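Heavy metal cation tricomponent efflux pump ZneA(CzcA-like) (PDB 4K0J) exports zinc ions as a Zn(II)/proton antiporter of the RND superfamily, the inner-membrane pump of a three-component heavy-metal efflux system. Local coordinates at residues L350-S355 and V961-T966; I402-N407 and Q427-V432; V915-L920 and A990-G995. One frame throughout, in Å; residues are numbered along the deposited sequence.

Contact 1. Residues L350-S355 and V961-T966; sequences LLFLGS and VLMTAT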
# COMPACT_ATOMS: atom_id res chain seq x y z
N LEU C 350 -3.83 15.05 -52.74
CA LEU C 350 -4.50 14.88 -54.02
C LEU C 350 -4.11 15.98 -54.99
O LEU C 350 -3.75 15.71 -56.14
CB LEU C 350 -6.02 14.89 -53.82
CG LEU C 350 -6.86 14.29 -54.95
CD1 LEU C 350 -6.77 12.78 -54.92
CD2 LEU C 350 -8.31 14.75 -54.85
N LEU C 351 -4.17 17.23 -54.53
CA LEU C 351 -3.81 18.38 -55.36
C LEU C 351 -2.34 18.35 -55.77
O LEU C 351 -1.98 18.84 -56.84
CB LEU C 351 -4.12 19.68 -54.62
CG LEU C 351 -5.60 20.07 -54.55
CD1 LEU C 351 -5.85 21.08 -53.44
CD2 LEU C 351 -6.06 20.61 -55.89
N PHE C 352 -1.49 17.77 -54.93
CA PHE C 352 -0.05 17.76 -55.18
C PHE C 352 0.41 16.61 -56.07
O PHE C 352 0.92 16.84 -57.16
CB PHE C 352 0.73 17.77 -53.86
CG PHE C 352 1.25 19.13 -53.48
CD1 PHE C 352 0.43 20.05 -52.84
CD2 PHE C 352 2.55 19.50 -53.77
CE1 PHE C 352 0.90 21.30 -52.50
CE2 PHE C 352 3.03 20.75 -53.43
CZ PHE C 352 2.20 21.65 -52.79
N LEU C 353 0.23 15.38 -55.60
CA LEU C 353 0.71 14.21 -56.34
C LEU C 353 -0.01 14.04 -57.68
O LEU C 353 0.59 13.57 -58.65
CB LEU C 353 0.57 12.93 -55.51
CG LEU C 353 1.30 12.90 -54.17
CD1 LEU C 353 1.10 11.55 -53.50
CD2 LEU C 353 2.78 13.20 -54.34
N GLY C 354 -1.28 14.42 -57.72
CA GLY C 354 -2.08 14.28 -58.93
C GLY C 354 -2.75 12.92 -59.01
O GLY C 354 -3.88 12.80 -59.48
N SER C 355 -2.04 11.90 -58.55
CA SER C 355 -2.56 10.54 -58.54
C SER C 355 -3.26 10.22 -57.22
O SER C 355 -2.61 10.18 -56.17
CB SER C 355 -1.44 9.54 -58.79
OG SER C 355 -1.90 8.21 -58.64
N VAL C 961 9.43 20.21 -49.78
CA VAL C 961 9.35 21.19 -48.71
C VAL C 961 7.99 21.87 -48.67
O VAL C 961 7.37 21.96 -47.61
CB VAL C 961 10.46 22.24 -48.81
CG1 VAL C 961 10.26 23.33 -47.77
CG2 VAL C 961 11.82 21.59 -48.64
N LEU C 962 7.52 22.35 -49.82
CA LEU C 962 6.21 23.00 -49.89
C LEU C 962 5.09 22.05 -49.48
O LEU C 962 4.15 22.45 -48.79
CB LEU C 962 5.94 23.53 -51.30
CG LEU C 962 6.73 24.77 -51.73
CD1 LEU C 962 6.14 25.37 -52.99
CD2 LEU C 962 6.79 25.79 -50.61
N MET C 963 5.21 20.79 -49.90
CA MET C 963 4.19 19.79 -49.61
C MET C 963 4.09 19.53 -48.12
O MET C 963 3.00 19.60 -47.53
CB MET C 963 4.50 18.50 -50.37
CG MET C 963 3.29 17.67 -50.74
SD MET C 963 3.65 16.42 -51.99
CE MET C 963 4.93 15.48 -51.16
N THR C 964 5.23 19.24 -47.51
CA THR C 964 5.31 19.03 -46.06
C THR C 964 4.79 20.25 -45.31
O THR C 964 3.95 20.13 -44.41
CB THR C 964 6.76 18.77 -45.61
OG1 THR C 964 7.60 19.85 -46.03
CG2 THR C 964 7.28 17.47 -46.20
N ALA C 965 5.28 21.42 -45.70
CA ALA C 965 4.92 22.68 -45.05
C ALA C 965 3.46 23.04 -45.26
O ALA C 965 2.93 23.94 -44.60
CB ALA C 965 5.81 23.80 -45.55
N THR C 966 2.80 22.35 -46.19
CA THR C 966 1.38 22.57 -46.41
C THR C 966 0.53 21.62 -45.58
O THR C 966 -0.36 22.06 -44.85
CB THR C 966 1.00 22.44 -47.89
OG1 THR C 966 1.72 23.41 -48.65
CG2 THR C 966 -0.49 22.66 -48.07

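Contact 2. Residues I402-N407 and Q427-V432; sequences IVVMEN and QSVLQV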
# COMPACT_ATOMS: atom_id res chain seq x y z
N ILE C 402 5.60 11.39 -47.17
CA ILE C 402 5.35 12.09 -48.42
C ILE C 402 6.63 12.53 -49.14
O ILE C 402 6.61 12.75 -50.35
CB ILE C 402 4.42 13.31 -48.23
CG1 ILE C 402 5.14 14.44 -47.49
CG2 ILE C 402 3.14 12.91 -47.50
CD1 ILE C 402 4.27 15.65 -47.25
N VAL C 403 7.73 12.64 -48.40
CA VAL C 403 9.00 12.99 -49.01
C VAL C 403 9.52 11.85 -49.88
O VAL C 403 10.12 12.07 -50.93
CB VAL C 403 10.06 13.34 -47.95
CG1 VAL C 403 9.78 14.70 -47.35
CG2 VAL C 403 10.10 12.27 -46.88
N VAL C 404 9.27 10.63 -49.42
CA VAL C 404 9.64 9.43 -50.15
C VAL C 404 8.85 9.36 -51.45
O VAL C 404 9.41 9.21 -52.54
CB VAL C 404 9.34 8.17 -49.32
CG1 VAL C 404 9.84 6.93 -50.04
CG2 VAL C 404 9.98 8.29 -47.94
N MET C 405 7.53 9.47 -51.32
CA MET C 405 6.62 9.47 -52.46
C MET C 405 6.97 10.56 -53.47
O MET C 405 6.89 10.35 -54.68
CB MET C 405 5.18 9.65 -51.98
CG MET C 405 4.17 9.78 -53.10
SD MET C 405 4.16 8.35 -54.19
CE MET C 405 3.62 7.07 -53.06
N GLU C 406 7.36 11.73 -52.96
CA GLU C 406 7.77 12.83 -53.83
C GLU C 406 9.06 12.46 -54.55
O GLU C 406 9.23 12.75 -55.73
CB GLU C 406 7.96 14.12 -53.02
CG GLU C 406 7.78 15.41 -53.82
CD GLU C 406 8.94 15.71 -54.76
OE1 GLU C 406 10.07 15.25 -54.49
OE2 GLU C 406 8.72 16.41 -55.78
N ASN C 407 9.96 11.80 -53.83
CA ASN C 407 11.25 11.42 -54.39
C ASN C 407 11.14 10.26 -55.37
O ASN C 407 12.08 9.97 -56.11
CB ASN C 407 12.24 11.08 -53.27
CG ASN C 407 13.68 11.31 -53.67
OD1 ASN C 407 13.99 12.25 -54.40
ND2 ASN C 407 14.57 10.44 -53.21
N GLN C 427 15.77 1.99 -54.25
CA GLN C 427 16.99 2.67 -54.67
C GLN C 427 16.79 4.16 -54.45
O GLN C 427 17.73 4.90 -54.20
CB GLN C 427 17.29 2.37 -56.14
CG GLN C 427 18.37 3.26 -56.76
CD GLN C 427 19.70 3.17 -56.04
OE1 GLN C 427 20.11 2.10 -55.60
NE2 GLN C 427 20.38 4.31 -55.92
N SER C 428 15.53 4.59 -54.53
CA SER C 428 15.17 5.99 -54.37
C SER C 428 14.88 6.33 -52.92
O SER C 428 15.04 7.48 -52.50
CB SER C 428 13.96 6.32 -55.24
OG SER C 428 14.16 5.87 -56.57
N VAL C 429 14.45 5.33 -52.15
CA VAL C 429 14.10 5.54 -50.75
C VAL C 429 15.34 5.67 -49.88
O VAL C 429 15.26 6.04 -48.71
CB VAL C 429 13.22 4.39 -50.20
CG1 VAL C 429 12.24 3.92 -51.26
CG2 VAL C 429 14.08 3.23 -49.71
N LEU C 430 16.50 5.35 -50.46
CA LEU C 430 17.77 5.43 -49.75
C LEU C 430 18.37 6.83 -49.82
O LEU C 430 19.16 7.22 -48.96
CB LEU C 430 18.75 4.40 -50.31
CG LEU C 430 18.92 3.09 -49.53
CD1 LEU C 430 17.58 2.44 -49.24
CD2 LEU C 430 19.83 2.14 -50.29
N GLN C 431 17.99 7.58 -50.85
CA GLN C 431 18.49 8.93 -51.05
C GLN C 431 18.06 9.86 -49.93
O GLN C 431 18.86 10.62 -49.38
CB GLN C 431 18.01 9.50 -52.39
CG GLN C 431 18.41 8.68 -53.61
CD GLN C 431 17.92 9.30 -54.91
OE1 GLN C 431 17.44 10.43 -54.93
NE2 GLN C 431 18.03 8.55 -56.00
N VAL C 432 16.78 9.80 -49.59
CA VAL C 432 16.21 10.69 -48.58
C VAL C 432 15.98 9.93 -47.27
O VAL C 432 15.27 10.40 -46.37
CB VAL C 432 14.90 11.33 -49.12
CG1 VAL C 432 13.75 10.33 -49.08
CG2 VAL C 432 14.57 12.61 -48.35

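Contact 3. Residues V915-L920 and A990-G995; sequences VGFIAL and ATVVVG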
# COMPACT_ATOMS: atom_id res chain seq x y z
N VAL C 915 3.91 24.73 -26.03
CA VAL C 915 3.96 23.38 -26.58
C VAL C 915 3.77 23.45 -28.10
O VAL C 915 4.37 22.68 -28.85
CB VAL C 915 2.89 22.47 -25.95
CG1 VAL C 915 2.91 21.09 -26.59
CG2 VAL C 915 3.12 22.36 -24.44
N GLY C 916 2.94 24.39 -28.54
CA GLY C 916 2.76 24.66 -29.96
C GLY C 916 4.08 24.96 -30.66
O GLY C 916 4.35 24.44 -31.74
N PHE C 917 4.90 25.81 -30.04
CA PHE C 917 6.21 26.14 -30.60
C PHE C 917 7.12 24.91 -30.59
O PHE C 917 7.90 24.69 -31.52
CB PHE C 917 6.87 27.28 -29.82
CG PHE C 917 6.36 28.65 -30.22
CD1 PHE C 917 5.45 29.32 -29.42
CD2 PHE C 917 6.81 29.25 -31.38
CE1 PHE C 917 4.99 30.57 -29.79
CE2 PHE C 917 6.34 30.50 -31.75
CZ PHE C 917 5.43 31.16 -30.95
N ILE C 918 7.01 24.12 -29.52
CA ILE C 918 7.77 22.88 -29.42
C ILE C 918 7.45 21.97 -30.61
O ILE C 918 8.32 21.29 -31.15
CB ILE C 918 7.44 22.13 -28.11
CG1 ILE C 918 7.66 23.05 -26.90
CG2 ILE C 918 8.27 20.87 -27.98
CD1 ILE C 918 9.06 23.62 -26.82
N ALA C 919 6.18 21.99 -31.02
CA ALA C 919 5.73 21.21 -32.17
C ALA C 919 6.23 21.80 -33.49
O ALA C 919 6.75 21.08 -34.35
CB ALA C 919 4.21 21.13 -32.18
N LEU C 920 6.07 23.11 -33.64
CA LEU C 920 6.44 23.82 -34.86
C LEU C 920 7.92 23.65 -35.19
O LEU C 920 8.30 23.48 -36.35
CB LEU C 920 6.12 25.31 -34.71
CG LEU C 920 6.52 26.26 -35.84
CD1 LEU C 920 5.78 25.91 -37.11
CD2 LEU C 920 6.22 27.70 -35.44
N ALA C 990 -2.40 25.37 -32.63
CA ALA C 990 -2.87 25.54 -34.00
C ALA C 990 -2.36 26.86 -34.59
O ALA C 990 -1.80 26.89 -35.68
CB ALA C 990 -4.39 25.50 -34.04
N THR C 991 -2.57 27.94 -33.85
CA THR C 991 -2.16 29.26 -34.28
C THR C 991 -0.65 29.35 -34.44
O THR C 991 -0.15 29.78 -35.48
CB THR C 991 -2.62 30.32 -33.27
OG1 THR C 991 -4.01 30.14 -32.99
CG2 THR C 991 -2.40 31.72 -33.83
N VAL C 992 0.08 28.92 -33.41
CA VAL C 992 1.54 28.95 -33.42
C VAL C 992 2.13 28.20 -34.61
O VAL C 992 3.02 28.71 -35.29
CB VAL C 992 2.12 28.37 -32.12
CG1 VAL C 992 3.60 28.07 -32.28
CG2 VAL C 992 1.88 29.33 -30.96
N VAL C 993 1.63 27.00 -34.86
CA VAL C 993 2.15 26.19 -35.96
C VAL C 993 1.73 26.71 -37.33
O VAL C 993 2.58 26.95 -38.19
CB VAL C 993 1.75 24.71 -35.83
CG1 VAL C 993 2.10 23.95 -37.09
CG2 VAL C 993 2.42 24.08 -34.62
N VAL C 994 0.42 26.87 -37.54
CA VAL C 994 -0.11 27.35 -38.81
C VAL C 994 0.52 28.67 -39.23
O VAL C 994 1.00 28.81 -40.36
CB VAL C 994 -1.65 27.50 -38.77
CG1 VAL C 994 -2.15 28.28 -39.98
CG2 VAL C 994 -2.32 26.14 -38.72
N GLY C 995 0.54 29.64 -38.32
CA GLY C 995 1.13 30.93 -38.59
C GLY C 995 2.64 30.86 -38.71
O GLY C 995 3.24 31.53 -39.55

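Contact 1. Residues L350-S355 and V961-T966
The Phe352 ring carries the Met963 side chain over one face: CG of Met963 stands 3.6 Å above the ring plane, offset toward the rim. This is a CH-pi contact, with Met963 CG 4.0 Å from the centroid of the Phe352 ring and 26° off its normal. Thr966 OG1 and the Leu962 backbone come to the same ring obliquely, at its CE1 and CZ end. Met963 SD lies farther out, 4.6 Å from the centroid of the Phe352 ring, in an oblique Met-aromatic contact, and also touches Phe352 CB. The Phe352 and Met963 side chains slide past each other in opposite directions. Met963 CG is anti to the backbone N (chi1 -151°), which lays the chain along the ring, and a bend at chi3 then turns CE away from the ring toward Ile402. Leu353 crosses this chain at about a right angle, its CD2 4.1 Å from Met963 SD.

The contact joins the last turn of helix 323-353 to helix 958-970 within the transmembrane domain of the RND fold, next to helix 399-411. Gly354, with positive phi, ends the first helix. The hydroxyl of Thr966 is spent within its own helix, donating to Leu962 O at 2.6 Å. Between the two segments the interface is thus carried by dispersion and the sulfur-ring contact, with no polar bond between them.

Contact 2. Residues I402-N407 and Q427-V432
Asn407, the residue most covered here, reaches from helix 399-411 to the segment that leads into helix 433-447. Its CG is anti to the backbone N, and this swings the amide across to the turn at 428-432. There ND2 is shared between two acceptors, both held weakly. Ser428 O lies 3.1 Å from Asn407 ND2, but the bond is well bent, with an N-H...O angle of 130°. Gln431 OE1 is 3.3 Å from the same ND2 and is approached more directly, at 154°. The amide planes of Asn407 and Gln431 stand 78° apart, so they are not stacked. Ser428 O also accepts a weak backbone bond from Gln431 N, so one carbonyl serves both.

In the twelve-helix transmembrane domain of RND pumps this is the place where the fourth and fifth predicted membrane helices are joined, on what is by family topology the cytoplasmic side.

Val432 fills the next position along the interface. Its CG1, standing between its own backbone N and carbonyl carbon, points at the helix backbone, 4.3 Å from Val404 CA and 4.4 Å from Val403 O. Its CB lies 4.2 Å from Asn407 ND2, adding an apolar flank to the amide. Val404 spreads its two methyls between two valines: CG2 faces Val432 CG1, while CG1 meets Val429 CG1 at 4.0 Å. Arg957 touches Asn407 from the loop before helix 958-970.

Contact 3. Residues V915-L920 and A990-G995
Val992 and Phe917 meet where two transmembrane helices of the RND fold, 911-939 and 986-997, run side by side in the same direction. The axes of the two short segments cross at -30° and approach to 8.1 Å. Gly916, with no side chain, faces Val992, their CA atoms 5.6 Å apart. The Val992 side chain packs against it, CB lying 4.2 Å from Gly916 C. From CB, the methyl CG1 is anti to the backbone N (chi1 165°) and sits over the centre of the Phe917 ring, 3.4 Å from the centroid and only 8° off the normal, a CH-pi contact; it touches Phe917 N as well. The other methyl, CG2, lies toward the CD1-CE1 side of that ring, 3.5 Å from Phe917 CE1. Leu899 of helix 891-905 also packs on Phe917.

The next residue, Val993, touches both Gly916 O and Leu920 CB with its CG2, the methyl of Ala919 nearby. Leu920 sets its two branches against successive carbonyls of the opposing helix: CD1 rests 3.5 Å from Val993 O, while CD2 rests 3.4 Å from Val992 O.

Contacts 1 and 2 are neighbours, their centres 14 Å apart, and they touch directly through helix 399-411. Met963 CE of contact 1 lies 3.3 Å from Ile402 O and also packs on Glu406 CB, while Leu353 CD1 meets Met405 CG at 3.6 Å. Contact 2 is nested along the chain inside the long loop that contact 1 closes. Contact 3 stands apart: its centre is 20 Å from that of contact 1 and 27 Å from that of contact 2, with nearest atoms about 7 Å and about 13 Å away. It joins to contact 1 through sequence, since helices 958-970 and 986-997 are consecutive. By family topology, contacts 1 and 2 lie toward the cytoplasmic side and contact 3 toward the periplasmic side.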